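PDB 5NEC: TonB-dependent siderophore receptor from Pseudomonas aeruginosa 39016, which probably takes up ferric siderophores, and drugs conjugated to siderophores, across the outer membrane with energy supplied through TonB. Local coordinates for residues Y107-R112 and T301-N306; T118-N123 and Y232-D237; G356-F361 and T440-E445. All coordinates share one frame; numbering follows the deposited sequence.

Contact 1 (Y107-R112 and T301-N306); sequences YVDGVR and TSRYGN
The backbone oxygen Val108 O is gripped by three N-H donors, two of them from the single guanidinium of Arg303. Arg303 NH1 makes the shorter and straighter bond, 2.8 Å to Val108 O with 156° at the hydrogen. Arg303 NH2 reaches the same oxygen, Val108 O, at 3.2 Å on a more bent path (136°), from well above the carbonyl plane. Both bonds lie close to the plane of the guanidinium, which meets the oxygen end-on with its two terminal nitrogens. The third donor is local: Val111 N closes back on Val108 O at 3.3 Å, and Val108 N returns a bond to Val111 O, as expected of the type I' turn from Val108 to Val111. This tight turn links strands 106-108 and 111-112 of the plug domain, while Arg303 projects from barrel strand 296-316, so the contact illustrates how a TonB-dependent receptor holds its plug to the wall that encloses it. Arg303 leaves its strand with CG anti to the backbone N (chi1 179°) and then bends at chi3, bringing the guanidinium up to the turn. A further bond, from Arg303 NE to Thr285 OG1 on the adjoining barrel strand, restrains the group's rotation. Apolar branches pack about the polar grip: Val111 CB lies 3.4 Å from Arg303 NH1, and Val108 CG1 lies 3.8 Å from Arg303 NH2. Back along the barrel strand, Val111 CG2 meets Thr301 CG2 at 4.2 Å. Asp109 OD2, hydrogen-bonded to Ser151 OG, stays 4.2 Å from Arg303 NH2, too far for a salt bridge, though its charge may still favour the cation.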
ATOM      1  N   TYR A 107      -5.837  -6.064  -1.381  1.00 55.20           N
ATOM      2  CA  TYR A 107      -7.239  -6.397  -1.470  1.00 54.51           C
ATOM      3  C   TYR A 107      -8.055  -5.134  -1.212  1.00 52.14           C
ATOM      4  O   TYR A 107      -7.630  -4.264  -0.450  1.00 49.58           O
ATOM      5  CB  TYR A 107      -7.559  -7.498  -0.448  1.00 54.98           C
ATOM      6  CG  TYR A 107      -6.821  -8.786  -0.755  1.00 56.22           C
ATOM      7  CD1 TYR A 107      -7.384  -9.743  -1.595  1.00 56.65           C
ATOM      8  CD2 TYR A 107      -5.550  -9.041  -0.231  1.00 57.87           C
ATOM      9  CE1 TYR A 107      -6.718 -10.916  -1.903  1.00 56.68           C
ATOM     10  CE2 TYR A 107      -4.873 -10.218  -0.531  1.00 57.68           C
ATOM     11  CZ  TYR A 107      -5.471 -11.144  -1.373  1.00 58.02           C
ATOM     12  OH  TYR A 107      -4.847 -12.317  -1.690  1.00 62.27           O
ATOM     13  N   VAL A 108      -9.191  -5.021  -1.899  1.00 50.14           N
ATOM     14  CA  VAL A 108     -10.208  -4.026  -1.584  1.00 49.31           C
ATOM     15  C   VAL A 108     -11.442  -4.810  -1.156  1.00 50.46           C
ATOM     16  O   VAL A 108     -12.018  -5.556  -1.961  1.00 49.64           O
ATOM     17  CB  VAL A 108     -10.514  -3.100  -2.781  1.00 48.52           C
ATOM     18  CG1 VAL A 108     -11.705  -2.196  -2.472  1.00 47.35           C
ATOM     19  CG2 VAL A 108      -9.274  -2.277  -3.146  1.00 48.46           C
ATOM     20  N   ASP A 109     -11.819  -4.665   0.118  1.00 50.85           N
ATOM     21  CA  ASP A 109     -12.916  -5.432   0.714  1.00 53.91           C
ATOM     22  C   ASP A 109     -12.801  -6.931   0.440  1.00 54.36           C
ATOM     23  O   ASP A 109     -13.697  -7.542  -0.116  1.00 55.89           O
ATOM     24  CB  ASP A 109     -14.265  -4.904   0.231  1.00 55.45           C
ATOM     25  CG  ASP A 109     -14.460  -3.441   0.557  1.00 56.29           C
ATOM     26  OD1 ASP A 109     -14.536  -3.104   1.757  1.00 56.65           O
ATOM     27  OD2 ASP A 109     -14.527  -2.613  -0.385  1.00 59.30           O
ATOM     28  N   GLY A 110     -11.655  -7.493   0.793  1.00 55.44           N
ATOM     29  CA  GLY A 110     -11.403  -8.924   0.688  1.00 57.51           C
ATOM     30  C   GLY A 110     -11.383  -9.536  -0.704  1.00 59.23           C
ATOM     31  O   GLY A 110     -11.478 -10.751  -0.830  1.00 60.10           O
ATOM     32  N   VAL A 111     -11.259  -8.721  -1.750  1.00 60.47           N
ATOM     33  CA  VAL A 111     -11.190  -9.233  -3.124  1.00 61.88           C
ATOM     34  C   VAL A 111      -9.984  -8.616  -3.807  1.00 60.73           C
ATOM     35  O   VAL A 111      -9.663  -7.462  -3.533  1.00 59.14           O
ATOM     36  CB  VAL A 111     -12.483  -8.896  -3.901  1.00 64.11           C
ATOM     37  CG1 VAL A 111     -12.410  -9.403  -5.350  1.00 66.48           C
ATOM     38  CG2 VAL A 111     -13.698  -9.444  -3.161  1.00 65.25           C
ATOM     39  N   ARG A 112      -9.315  -9.373  -4.677  1.00 66.92           N
ATOM     40  CA  ARG A 112      -8.051  -8.905  -5.316  1.00 73.47           C
ATOM     41  C   ARG A 112      -8.327  -7.727  -6.239  1.00 74.75           C
ATOM     42  O   ARG A 112      -9.474  -7.514  -6.635  1.00 68.83           O
ATOM     43  CB  ARG A 112      -7.328 -10.027  -6.063  1.00 78.31           C
ATOM     44  CG  ARG A 112      -5.782  -9.925  -5.997  1.00 83.27           C
ATOM     45  CD  ARG A 112      -5.058 -11.038  -6.773  1.00 85.94           C
ATOM     46  NE  ARG A 112      -4.734 -12.243  -5.980  1.00 88.37           N
ATOM     47  CZ  ARG A 112      -4.877 -13.512  -6.382  1.00 91.82           C
ATOM     48  NH1 ARG A 112      -5.362 -13.821  -7.592  1.00 92.44           N
ATOM     49  NH2 ARG A 112      -4.544 -14.499  -5.549  1.00 91.91           N
ATOM     50  N   THR A 301     -20.228 -12.013  -4.254  1.00 45.25           N
ATOM     51  CA  THR A 301     -19.615 -10.762  -4.633  1.00 45.33           C
ATOM     52  C   THR A 301     -19.094 -10.898  -6.052  1.00 44.28           C
ATOM     53  O   THR A 301     -18.420 -11.870  -6.388  1.00 42.27           O
ATOM     54  CB  THR A 301     -18.463 -10.414  -3.681  1.00 47.21           C
ATOM     55  OG1 THR A 301     -18.970 -10.366  -2.343  1.00 51.30           O
ATOM     56  CG2 THR A 301     -17.827  -9.046  -4.029  1.00 47.06           C
ATOM     57  N   SER A 302     -19.428  -9.918  -6.882  1.00 44.24           N
ATOM     58  CA  SER A 302     -18.946  -9.848  -8.244  1.00 44.31           C
ATOM     59  C   SER A 302     -18.201  -8.551  -8.401  1.00 44.14           C
ATOM     60  O   SER A 302     -18.722  -7.502  -8.038  1.00 41.76           O
ATOM     61  CB  SER A 302     -20.112  -9.898  -9.222  1.00 44.49           C
ATOM     62  OG  SER A 302     -20.835 -11.085  -9.000  1.00 44.47           O
ATOM     63  N   ARG A 303     -16.979  -8.626  -8.923  1.00 45.94           N
ATOM     64  CA  ARG A 303     -16.209  -7.441  -9.237  1.00 47.27           C
ATOM     65  C   ARG A 303     -15.759  -7.489 -10.707  1.00 48.09           C
ATOM     66  O   ARG A 303     -15.211  -8.495 -11.168  1.00 47.02           O
ATOM     67  CB  ARG A 303     -15.022  -7.303  -8.273  1.00 48.75           C
ATOM     68  CG  ARG A 303     -14.154  -6.088  -8.573  1.00 51.40           C
ATOM     69  CD  ARG A 303     -13.197  -5.795  -7.439  1.00 52.67           C
ATOM     70  NE  ARG A 303     -13.900  -5.233  -6.299  1.00 54.79           N
ATOM     71  CZ  ARG A 303     -13.424  -5.187  -5.054  1.00 57.01           C
ATOM     72  NH1 ARG A 303     -12.216  -5.659  -4.752  1.00 57.87           N
ATOM     73  NH2 ARG A 303     -14.160  -4.642  -4.087  1.00 57.15           N
ATOM     74  N   TYR A 304     -16.035  -6.412 -11.440  1.00 49.55           N
ATOM     75  CA  TYR A 304     -15.405  -6.148 -12.718  1.00 50.64           C
ATOM     76  C   TYR A 304     -14.500  -4.910 -12.559  1.00 50.35           C
ATOM     77  O   TYR A 304     -14.936  -3.867 -12.068  1.00 48.76           O
ATOM     78  CB  TYR A 304     -16.429  -5.923 -13.829  1.00 53.33           C
ATOM     79  CG  TYR A 304     -15.747  -5.742 -15.174  1.00 56.64           C
ATOM     80  CD1 TYR A 304     -15.474  -6.851 -15.995  1.00 60.01           C
ATOM     81  CD2 TYR A 304     -15.309  -4.487 -15.602  1.00 56.71           C
ATOM     82  CE1 TYR A 304     -14.807  -6.708 -17.207  1.00 59.70           C
ATOM     83  CE2 TYR A 304     -14.642  -4.340 -16.807  1.00 58.24           C
ATOM     84  CZ  TYR A 304     -14.397  -5.442 -17.610  1.00 59.62           C
ATOM     85  OH  TYR A 304     -13.734  -5.272 -18.797  1.00 60.25           O
ATOM     86  N   GLY A 305     -13.254  -5.032 -13.013  1.00 50.46           N
ATOM     87  CA  GLY A 305     -12.264  -3.959 -12.927  1.00 48.63           C
ATOM     88  C   GLY A 305     -11.559  -3.735 -14.245  1.00 47.69           C
ATOM     89  O   GLY A 305     -11.406  -4.645 -15.028  1.00 46.82           O
ATOM     90  N   ASN A 306     -11.099  -2.512 -14.464  1.00 49.12           N
ATOM     91  CA  ASN A 306     -10.524  -2.082 -15.726  1.00 50.23           C
ATOM     92  C   ASN A 306      -9.511  -0.966 -15.428  1.00 50.86           C
ATOM     93  O   ASN A 306      -9.895   0.071 -14.882  1.00 49.52           O
ATOM     94  CB  ASN A 306     -11.673  -1.574 -16.596  1.00 53.43           C
ATOM     95  CG  ASN A 306     -11.210  -0.910 -17.869  1.00 56.34           C
ATOM     96  OD1 ASN A 306     -10.140  -1.220 -18.391  1.00 61.10           O
ATOM     97  ND2 ASN A 306     -11.970   0.065 -18.325  1.00 58.34           N
TER

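Contact 2 (T118-N123 and Y232-D237); sequences TREIFN and YHLESD
Phe122 CE1 reaches the hydroxyl end of Tyr232, 3.7 Å from Tyr232 CE1 and equally near Tyr232 OH. Their planes are only 29° apart, but the rings are slid so far past one another that the centroids stand 5.8 Å apart and overlap is slight. Asn123 runs alongside Tyr232 in the opposite direction, its amide inclined 26° to the phenol ring and Asn123 ND2 3.6 Å from Tyr232 CD1. Two residues along the strand, Leu234 CD2 touches Glu120 CB at 4.0 Å, which extends the apolar surface. A water joins the two segments: it accepts from Asn123 N at 3.0 Å, donates weakly to Glu120 O and lies in a weak, longer contact with Tyr232 OH.

Behind this first shell, Glu120 shapes the loop. Its chain bends at chi2 (64°), carrying the carboxylate back so that Glu120 OE2 receives Ile121 N at 2.8 Å and also Phe122 N, the latter on its anti lone pair. Salt bridges to Arg173 and Arg210 from the barrel wall hold the same carboxylate and probably offset its charge in this buried place.

The loop belongs to the plug, between strands 111-112 and 124-130, and rests on the inner surface of the barrel. Strand 225-238 supplies Tyr232 and Leu234, with Ile281 of strand 276-291 beside both, while Phe122 also touches Asn192 and Leu194 of strand 187-200.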
ATOM      1  N   THR A 118      -1.076   3.389  -8.183  1.00 78.66           N
ATOM      2  CA  THR A 118      -0.911   4.233  -6.970  1.00 75.68           C
ATOM      3  C   THR A 118      -2.280   4.530  -6.330  1.00 72.31           C
ATOM      4  O   THR A 118      -3.148   5.176  -6.943  1.00 77.71           O
ATOM      5  CB  THR A 118      -0.210   5.591  -7.276  1.00 75.42           C
ATOM      6  OG1 THR A 118       0.998   5.376  -8.016  1.00 74.87           O
ATOM      7  CG2 THR A 118       0.102   6.363  -5.982  1.00 72.87           C
ATOM      8  N   ARG A 119      -2.457   4.085  -5.094  1.00 65.30           N
ATOM      9  CA  ARG A 119      -3.757   4.087  -4.464  1.00 61.54           C
ATOM     10  C   ARG A 119      -3.983   5.288  -3.567  1.00 59.90           C
ATOM     11  O   ARG A 119      -3.125   5.703  -2.796  1.00 58.31           O
ATOM     12  CB  ARG A 119      -3.977   2.798  -3.704  1.00 60.32           C
ATOM     13  CG  ARG A 119      -4.171   1.640  -4.633  1.00 61.64           C
ATOM     14  CD  ARG A 119      -4.341   0.358  -3.859  1.00 65.12           C
ATOM     15  NE  ARG A 119      -4.440  -0.755  -4.787  1.00 66.04           N
ATOM     16  CZ  ARG A 119      -3.402  -1.328  -5.401  1.00 69.61           C
ATOM     17  NH1 ARG A 119      -2.145  -0.926  -5.179  1.00 71.49           N
ATOM     18  NH2 ARG A 119      -3.611  -2.343  -6.220  1.00 71.14           N
ATOM     19  N   GLU A 120      -5.194   5.802  -3.664  1.00 58.56           N
ATOM     20  CA  GLU A 120      -5.599   7.027  -3.017  1.00 57.18           C
ATOM     21  C   GLU A 120      -6.368   6.553  -1.767  1.00 56.38           C
ATOM     22  O   GLU A 120      -6.561   5.354  -1.616  1.00 57.64           O
ATOM     23  CB  GLU A 120      -6.353   7.844  -4.081  1.00 55.73           C
ATOM     24  CG  GLU A 120      -7.317   8.891  -3.642  1.00 57.79           C
ATOM     25  CD  GLU A 120      -6.724  10.047  -2.873  1.00 54.55           C
ATOM     26  OE1 GLU A 120      -6.023  10.906  -3.442  1.00 50.62           O
ATOM     27  OE2 GLU A 120      -7.059  10.121  -1.674  1.00 55.11           O
ATOM     28  N   ILE A 121      -6.688   7.441  -0.823  1.00 55.37           N
ATOM     29  CA  ILE A 121      -7.413   7.043   0.401  1.00 54.93           C
ATOM     30  C   ILE A 121      -8.806   7.671   0.581  1.00 52.85           C
ATOM     31  O   ILE A 121      -9.488   7.295   1.526  1.00 49.69           O
ATOM     32  CB  ILE A 121      -6.567   7.252   1.706  1.00 55.24           C
ATOM     33  CG1 ILE A 121      -6.053   8.695   1.870  1.00 56.87           C
ATOM     34  CG2 ILE A 121      -5.388   6.304   1.728  1.00 55.52           C
ATOM     35  CD1 ILE A 121      -7.113   9.724   2.205  1.00 57.08           C
ATOM     36  N   PHE A 122      -9.232   8.594  -0.298  1.00 51.92           N
ATOM     37  CA  PHE A 122     -10.519   9.317  -0.126  1.00 51.63           C
ATOM     38  C   PHE A 122     -11.725   8.388   0.044  1.00 52.60           C
ATOM     39  O   PHE A 122     -12.632   8.722   0.792  1.00 53.79           O
ATOM     40  CB  PHE A 122     -10.802  10.351  -1.250  1.00 51.03           C
ATOM     41  CG  PHE A 122     -11.450   9.768  -2.504  1.00 52.39           C
ATOM     42  CD1 PHE A 122     -10.700   9.020  -3.416  1.00 50.78           C
ATOM     43  CD2 PHE A 122     -12.789   9.984  -2.783  1.00 51.70           C
ATOM     44  CE1 PHE A 122     -11.273   8.486  -4.563  1.00 50.34           C
ATOM     45  CE2 PHE A 122     -13.374   9.445  -3.930  1.00 51.90           C
ATOM     46  CZ  PHE A 122     -12.616   8.703  -4.829  1.00 51.26           C
ATOM     47  N   ASN A 123     -11.716   7.221  -0.607  1.00 53.34           N
ATOM     48  CA  ASN A 123     -12.822   6.263  -0.497  1.00 54.50           C
ATOM     49  C   ASN A 123     -12.636   5.169   0.567  1.00 54.04           C
ATOM     50  O   ASN A 123     -13.410   4.215   0.593  1.00 53.88           O
ATOM     51  CB  ASN A 123     -13.076   5.618  -1.862  1.00 55.55           C
ATOM     52  CG  ASN A 123     -14.476   5.024  -1.982  1.00 57.69           C
ATOM     53  OD1 ASN A 123     -15.476   5.638  -1.569  1.00 57.45           O
ATOM     54  ND2 ASN A 123     -14.551   3.815  -2.536  1.00 58.45           N
ATOM     55  N   TYR A 232     -16.150   2.638  -8.467  1.00 46.28           N
ATOM     56  CA  TYR A 232     -14.978   3.419  -8.098  1.00 45.54           C
ATOM     57  C   TYR A 232     -14.234   3.881  -9.369  1.00 46.18           C
ATOM     58  O   TYR A 232     -13.888   3.086 -10.234  1.00 44.75           O
ATOM     59  CB  TYR A 232     -14.043   2.590  -7.207  1.00 44.44           C
ATOM     60  CG  TYR A 232     -12.808   3.347  -6.770  1.00 44.84           C
ATOM     61  CD1 TYR A 232     -12.857   4.224  -5.704  1.00 45.90           C
ATOM     62  CD2 TYR A 232     -11.587   3.197  -7.440  1.00 44.97           C
ATOM     63  CE1 TYR A 232     -11.733   4.919  -5.291  1.00 47.15           C
ATOM     64  CE2 TYR A 232     -10.457   3.896  -7.041  1.00 45.52           C
ATOM     65  CZ  TYR A 232     -10.534   4.750  -5.960  1.00 46.94           C
ATOM     66  OH  TYR A 232      -9.438   5.462  -5.535  1.00 48.15           O
ATOM     67  N   HIS A 233     -13.978   5.174  -9.464  1.00 46.82           N
ATOM     68  CA  HIS A 233     -13.313   5.737 -10.608  1.00 48.11           C
ATOM     69  C   HIS A 233     -12.249   6.724 -10.153  1.00 47.84           C
ATOM     70  O   HIS A 233     -12.572   7.644  -9.409  1.00 47.42           O
ATOM     71  CB  HIS A 233     -14.308   6.453 -11.502  1.00 50.00           C
ATOM     72  CG  HIS A 233     -13.692   7.010 -12.742  1.00 53.19           C
ATOM     73  ND1 HIS A 233     -13.447   6.235 -13.852  1.00 56.21           N
ATOM     74  CD2 HIS A 233     -13.219   8.244 -13.034  1.00 56.53           C
ATOM     75  CE1 HIS A 233     -12.859   6.964 -14.782  1.00 57.61           C
ATOM     76  NE2 HIS A 233     -12.709   8.187 -14.310  1.00 58.75           N
ATOM     77  N   LEU A 234     -11.001   6.524 -10.596  1.00 46.90           N
ATOM     78  CA  LEU A 234      -9.915   7.476 -10.372  1.00 45.47           C
ATOM     79  C   LEU A 234      -9.092   7.650 -11.644  1.00 44.59           C
ATOM     80  O   LEU A 234      -8.713   6.674 -12.293  1.00 42.30           O
ATOM     81  CB  LEU A 234      -9.001   7.005  -9.232  1.00 46.30           C
ATOM     82  CG  LEU A 234      -7.973   8.053  -8.749  1.00 47.38           C
ATOM     83  CD1 LEU A 234      -8.621   9.068  -7.819  1.00 47.83           C
ATOM     84  CD2 LEU A 234      -6.816   7.380  -8.045  1.00 47.62           C
ATOM     85  N   GLU A 235      -8.799   8.902 -11.965  1.00 46.06           N
ATOM     86  CA  GLU A 235      -8.031   9.283 -13.139  1.00 47.42           C
ATOM     87  C   GLU A 235      -6.895  10.171 -12.672  1.00 46.18           C
ATOM     88  O   GLU A 235      -7.119  11.052 -11.846  1.00 46.02           O
ATOM     89  CB  GLU A 235      -8.930  10.069 -14.079  1.00 51.52           C
ATOM     90  CG  GLU A 235      -8.438  10.163 -15.520  1.00 55.85           C
ATOM     91  CD  GLU A 235      -9.601  10.193 -16.478  1.00 61.56           C
ATOM     92  OE1 GLU A 235     -10.407   9.216 -16.419  1.00 64.83           O
ATOM     93  OE2 GLU A 235      -9.727  11.165 -17.258  1.00 66.44           O
ATOM     94  N   SER A 236      -5.681   9.945 -13.162  1.00 43.67           N
ATOM     95  CA  SER A 236      -4.560  10.782 -12.762  1.00 44.81           C
ATOM     96  C   SER A 236      -3.628  11.117 -13.895  1.00 44.63           C
ATOM     97  O   SER A 236      -3.563  10.413 -14.875  1.00 42.98           O
ATOM     98  CB  SER A 236      -3.811  10.174 -11.580  1.00 45.58           C
ATOM     99  OG  SER A 236      -3.178   8.992 -11.929  1.00 48.10           O
ATOM    100  N   ASP A 237      -2.928  12.233 -13.745  1.00 46.63           N
ATOM    101  CA  ASP A 237      -2.096  12.805 -14.800  1.00 48.34           C
ATOM    102  C   ASP A 237      -0.985  13.592 -14.111  1.00 46.87           C
ATOM    103  O   ASP A 237      -1.182  14.721 -13.694  1.00 44.46           O
ATOM    104  CB  ASP A 237      -2.937  13.699 -15.721  1.00 50.23           C
ATOM    105  CG  ASP A 237      -2.125  14.312 -16.856  1.00 53.46           C
ATOM    106  OD1 ASP A 237      -1.230  13.654 -17.409  1.00 57.77           O
ATOM    107  OD2 ASP A 237      -2.377  15.474 -17.211  1.00 59.31           O
TER
HETATM  108  O   HOH W   1      -9.547   5.756  -2.154  1.00 36.43           O

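Contact 3 (G356-F361 and T440-E445); sequences GFKNSF and TIDLNE
The Phe357 ring carries a methyl group of Leu443 over one face: Leu443 CD2 stands 4.2 Å from the ring centroid and only 8° off the normal, a well-centred CH-pi contact. Phe357 CD1 also comes 3.3 Å from the backbone oxygen Leu443 O, and at the root of the side chain Phe357 CB touches Ile441 CG2 at 3.7 Å. With CG placed anti to the carbonyl carbon (chi1 -46°), the ring is carried across to the partner strand. Asn359 and Ile441 share one face of the sheet, the amide lying alongside the isoleucine with Asn359 ND2 3.6 Å from Ile441 CG1, and its polar end is held by Asp439. Lys358 and Asp442 extend side by side on the opposite face, their charged ends not meeting.

The backbones form an antiparallel pair. Ser360 and Thr440 exchange two bonds, Thr440 N to Ser360 O at 2.8 Å and Ser360 N to Thr440 O at 2.9 Å, and Asp442 N adds one to Lys358 O. Here the start of strand 357-379 meets the end of strand 426-444 in the barrel wall, with strand 327-354 beyond the first and strand 447-464 beyond the second.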
ATOM      1  N   GLY A 356     -19.962 -29.864  22.020  1.00 58.70           N
ATOM      2  CA  GLY A 356     -20.088 -28.805  23.011  1.00 56.92           C
ATOM      3  C   GLY A 356     -19.337 -27.515  22.704  1.00 57.57           C
ATOM      4  O   GLY A 356     -19.339 -26.593  23.538  1.00 55.97           O
ATOM      5  N   PHE A 357     -18.683 -27.425  21.538  1.00 57.14           N
ATOM      6  CA  PHE A 357     -17.856 -26.266  21.209  1.00 55.72           C
ATOM      7  C   PHE A 357     -18.540 -25.465  20.109  1.00 54.29           C
ATOM      8  O   PHE A 357     -19.154 -26.011  19.205  1.00 53.54           O
ATOM      9  CB  PHE A 357     -16.448 -26.683  20.760  1.00 57.02           C
ATOM     10  CG  PHE A 357     -15.796 -27.726  21.628  1.00 58.10           C
ATOM     11  CD1 PHE A 357     -15.443 -27.473  22.959  1.00 58.47           C
ATOM     12  CD2 PHE A 357     -15.585 -28.993  21.116  1.00 58.28           C
ATOM     13  CE1 PHE A 357     -14.870 -28.474  23.740  1.00 59.00           C
ATOM     14  CE2 PHE A 357     -14.981 -29.986  21.887  1.00 59.33           C
ATOM     15  CZ  PHE A 357     -14.636 -29.729  23.205  1.00 58.91           C
ATOM     16  N   LYS A 358     -18.416 -24.148  20.179  1.00 54.16           N
ATOM     17  CA  LYS A 358     -18.804 -23.273  19.101  1.00 54.59           C
ATOM     18  C   LYS A 358     -17.739 -23.339  17.998  1.00 53.90           C
ATOM     19  O   LYS A 358     -16.534 -23.321  18.283  1.00 52.62           O
ATOM     20  CB  LYS A 358     -18.876 -21.841  19.615  1.00 57.03           C
ATOM     21  CG  LYS A 358     -19.561 -20.863  18.672  1.00 59.76           C
ATOM     22  CD  LYS A 358     -19.362 -19.449  19.159  1.00 62.70           C
ATOM     23  CE  LYS A 358     -20.138 -18.478  18.306  1.00 65.53           C
ATOM     24  NZ  LYS A 358     -19.939 -17.080  18.783  1.00 68.62           N
ATOM     25  N   ASN A 359     -18.201 -23.395  16.746  1.00 52.35           N
ATOM     26  CA  ASN A 359     -17.344 -23.328  15.579  1.00 53.28           C
ATOM     27  C   ASN A 359     -17.757 -22.095  14.770  1.00 52.93           C
ATOM     28  O   ASN A 359     -18.787 -22.126  14.102  1.00 53.68           O
ATOM     29  CB  ASN A 359     -17.516 -24.574  14.722  1.00 53.70           C
ATOM     30  CG  ASN A 359     -16.934 -25.818  15.360  1.00 55.01           C
ATOM     31  OD1 ASN A 359     -17.447 -26.324  16.383  1.00 57.72           O
ATOM     32  ND2 ASN A 359     -15.880 -26.337  14.761  1.00 55.05           N
ATOM     33  N   SER A 360     -16.957 -21.028  14.846  1.00 52.31           N
ATOM     34  CA  SER A 360     -17.148 -19.850  14.017  1.00 52.85           C
ATOM     35  C   SER A 360     -16.324 -20.030  12.749  1.00 53.41           C
ATOM     36  O   SER A 360     -15.090 -20.074  12.807  1.00 53.81           O
ATOM     37  CB  SER A 360     -16.741 -18.601  14.774  1.00 52.39           C
ATOM     38  OG  SER A 360     -17.613 -18.450  15.882  1.00 55.24           O
ATOM     39  N   PHE A 361     -17.013 -20.170  11.612  1.00 52.98           N
ATOM     40  CA  PHE A 361     -16.371 -20.595  10.380  1.00 53.69           C
ATOM     41  C   PHE A 361     -16.635 -19.646   9.211  1.00 54.86           C
ATOM     42  O   PHE A 361     -17.556 -18.823   9.240  1.00 53.53           O
ATOM     43  CB  PHE A 361     -16.803 -22.024  10.012  1.00 53.00           C
ATOM     44  CG  PHE A 361     -18.134 -22.100   9.334  1.00 54.17           C
ATOM     45  CD1 PHE A 361     -19.298 -22.101  10.083  1.00 55.08           C
ATOM     46  CD2 PHE A 361     -18.234 -22.173   7.947  1.00 54.28           C
ATOM     47  CE1 PHE A 361     -20.553 -22.167   9.457  1.00 56.03           C
ATOM     48  CE2 PHE A 361     -19.484 -22.219   7.319  1.00 55.81           C
ATOM     49  CZ  PHE A 361     -20.637 -22.225   8.074  1.00 55.89           C
ATOM     50  N   THR A 440     -12.738 -21.275  13.664  1.00 55.65           N
ATOM     51  CA  THR A 440     -12.278 -21.013  15.026  1.00 57.11           C
ATOM     52  C   THR A 440     -13.169 -21.771  16.014  1.00 57.31           C
ATOM     53  O   THR A 440     -14.384 -21.596  16.017  1.00 56.13           O
ATOM     54  CB  THR A 440     -12.297 -19.510  15.354  1.00 57.98           C
ATOM     55  OG1 THR A 440     -11.261 -18.870  14.616  1.00 62.19           O
ATOM     56  CG2 THR A 440     -12.040 -19.236  16.850  1.00 58.84           C
ATOM     57  N   ILE A 441     -12.542 -22.587  16.853  1.00 58.27           N
ATOM     58  CA  ILE A 441     -13.248 -23.420  17.824  1.00 60.71           C
ATOM     59  C   ILE A 441     -12.983 -22.878  19.224  1.00 60.48           C
ATOM     60  O   ILE A 441     -11.829 -22.774  19.621  1.00 61.29           O
ATOM     61  CB  ILE A 441     -12.779 -24.889  17.715  1.00 62.35           C
ATOM     62  CG1 ILE A 441     -12.761 -25.321  16.230  1.00 63.60           C
ATOM     63  CG2 ILE A 441     -13.662 -25.771  18.564  1.00 62.82           C
ATOM     64  CD1 ILE A 441     -12.374 -26.757  15.958  1.00 63.91           C
ATOM     65  N   ASP A 442     -14.028 -22.497  19.956  1.00 61.46           N
ATOM     66  CA  ASP A 442     -13.885 -22.142  21.386  1.00 62.47           C
ATOM     67  C   ASP A 442     -13.963 -23.420  22.176  1.00 62.49           C
ATOM     68  O   ASP A 442     -15.038 -24.008  22.285  1.00 63.74           O
ATOM     69  CB  ASP A 442     -14.990 -21.217  21.888  1.00 63.86           C
ATOM     70  CG  ASP A 442     -14.961 -19.859  21.253  1.00 65.93           C
ATOM     71  OD1 ASP A 442     -13.852 -19.320  21.032  1.00 69.71           O
ATOM     72  OD2 ASP A 442     -16.063 -19.319  20.982  1.00 68.16           O
ATOM     73  N   LEU A 443     -12.826 -23.858  22.714  1.00 62.93           N
ATOM     74  CA  LEU A 443     -12.769 -25.068  23.538  1.00 64.47           C
ATOM     75  C   LEU A 443     -13.378 -24.793  24.923  1.00 64.87           C
ATOM     76  O   LEU A 443     -14.212 -25.553  25.394  1.00 64.70           O
ATOM     77  CB  LEU A 443     -11.337 -25.600  23.629  1.00 63.21           C
ATOM     78  CG  LEU A 443     -10.707 -25.980  22.277  1.00 63.00           C
ATOM     79  CD1 LEU A 443      -9.242 -26.360  22.453  1.00 63.45           C
ATOM     80  CD2 LEU A 443     -11.457 -27.108  21.588  1.00 61.83           C
ATOM     81  N   ASN A 444     -12.941 -23.708  25.556  1.00 66.00           N
ATOM     82  CA  ASN A 444     -13.605 -23.114  26.734  1.00 68.31           C
ATOM     83  C   ASN A 444     -13.287 -21.617  26.729  1.00 70.11           C
ATOM     84  O   ASN A 444     -12.778 -21.120  25.727  1.00 70.04           O
ATOM     85  CB  ASN A 444     -13.187 -23.807  28.050  1.00 67.51           C
ATOM     86  CG  ASN A 444     -11.682 -23.794  28.289  1.00 67.80           C
ATOM     87  OD1 ASN A 444     -10.962 -22.851  27.926  1.00 65.84           O
ATOM     88  ND2 ASN A 444     -11.199 -24.853  28.917  1.00 67.81           N
ATOM     89  N   GLU A 445     -13.568 -20.890  27.809  1.00 73.40           N
ATOM     90  CA  GLU A 445     -13.262 -19.445  27.812  1.00 75.75           C
ATOM     91  C   GLU A 445     -11.751 -19.104  27.840  1.00 73.54           C
ATOM     92  O   GLU A 445     -11.396 -17.961  27.567  1.00 72.61           O
ATOM     93  CB  GLU A 445     -14.057 -18.670  28.899  1.00 80.18           C
ATOM     94  CG  GLU A 445     -13.626 -18.861  30.353  1.00 83.68           C
ATOM     95  CD  GLU A 445     -14.418 -19.944  31.070  1.00 88.47           C
ATOM     96  OE1 GLU A 445     -14.549 -21.061  30.512  1.00 91.28           O
ATOM     97  OE2 GLU A 445     -14.905 -19.682  32.198  1.00 92.13           O
TER

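Contacts 1 and 2 both join the plug to the barrel that surrounds it, and contact 3 joins two neighbouring strands of the barrel itself. Along the chain contact 2 is nested within the loop closed by contact 1, and contact 3 opens only after both have closed. The centres of contacts 1 and 2 are about 15 Å apart, with strand 276-291 between the barrel strands they use. Contact 3 lies farther out, its centre about 31 Å from that of contact 1 and about 41 Å from that of contact 2. Together they exemplify a receptor whose wall is knitted strand to strand while its plug is fastened inside at separate points.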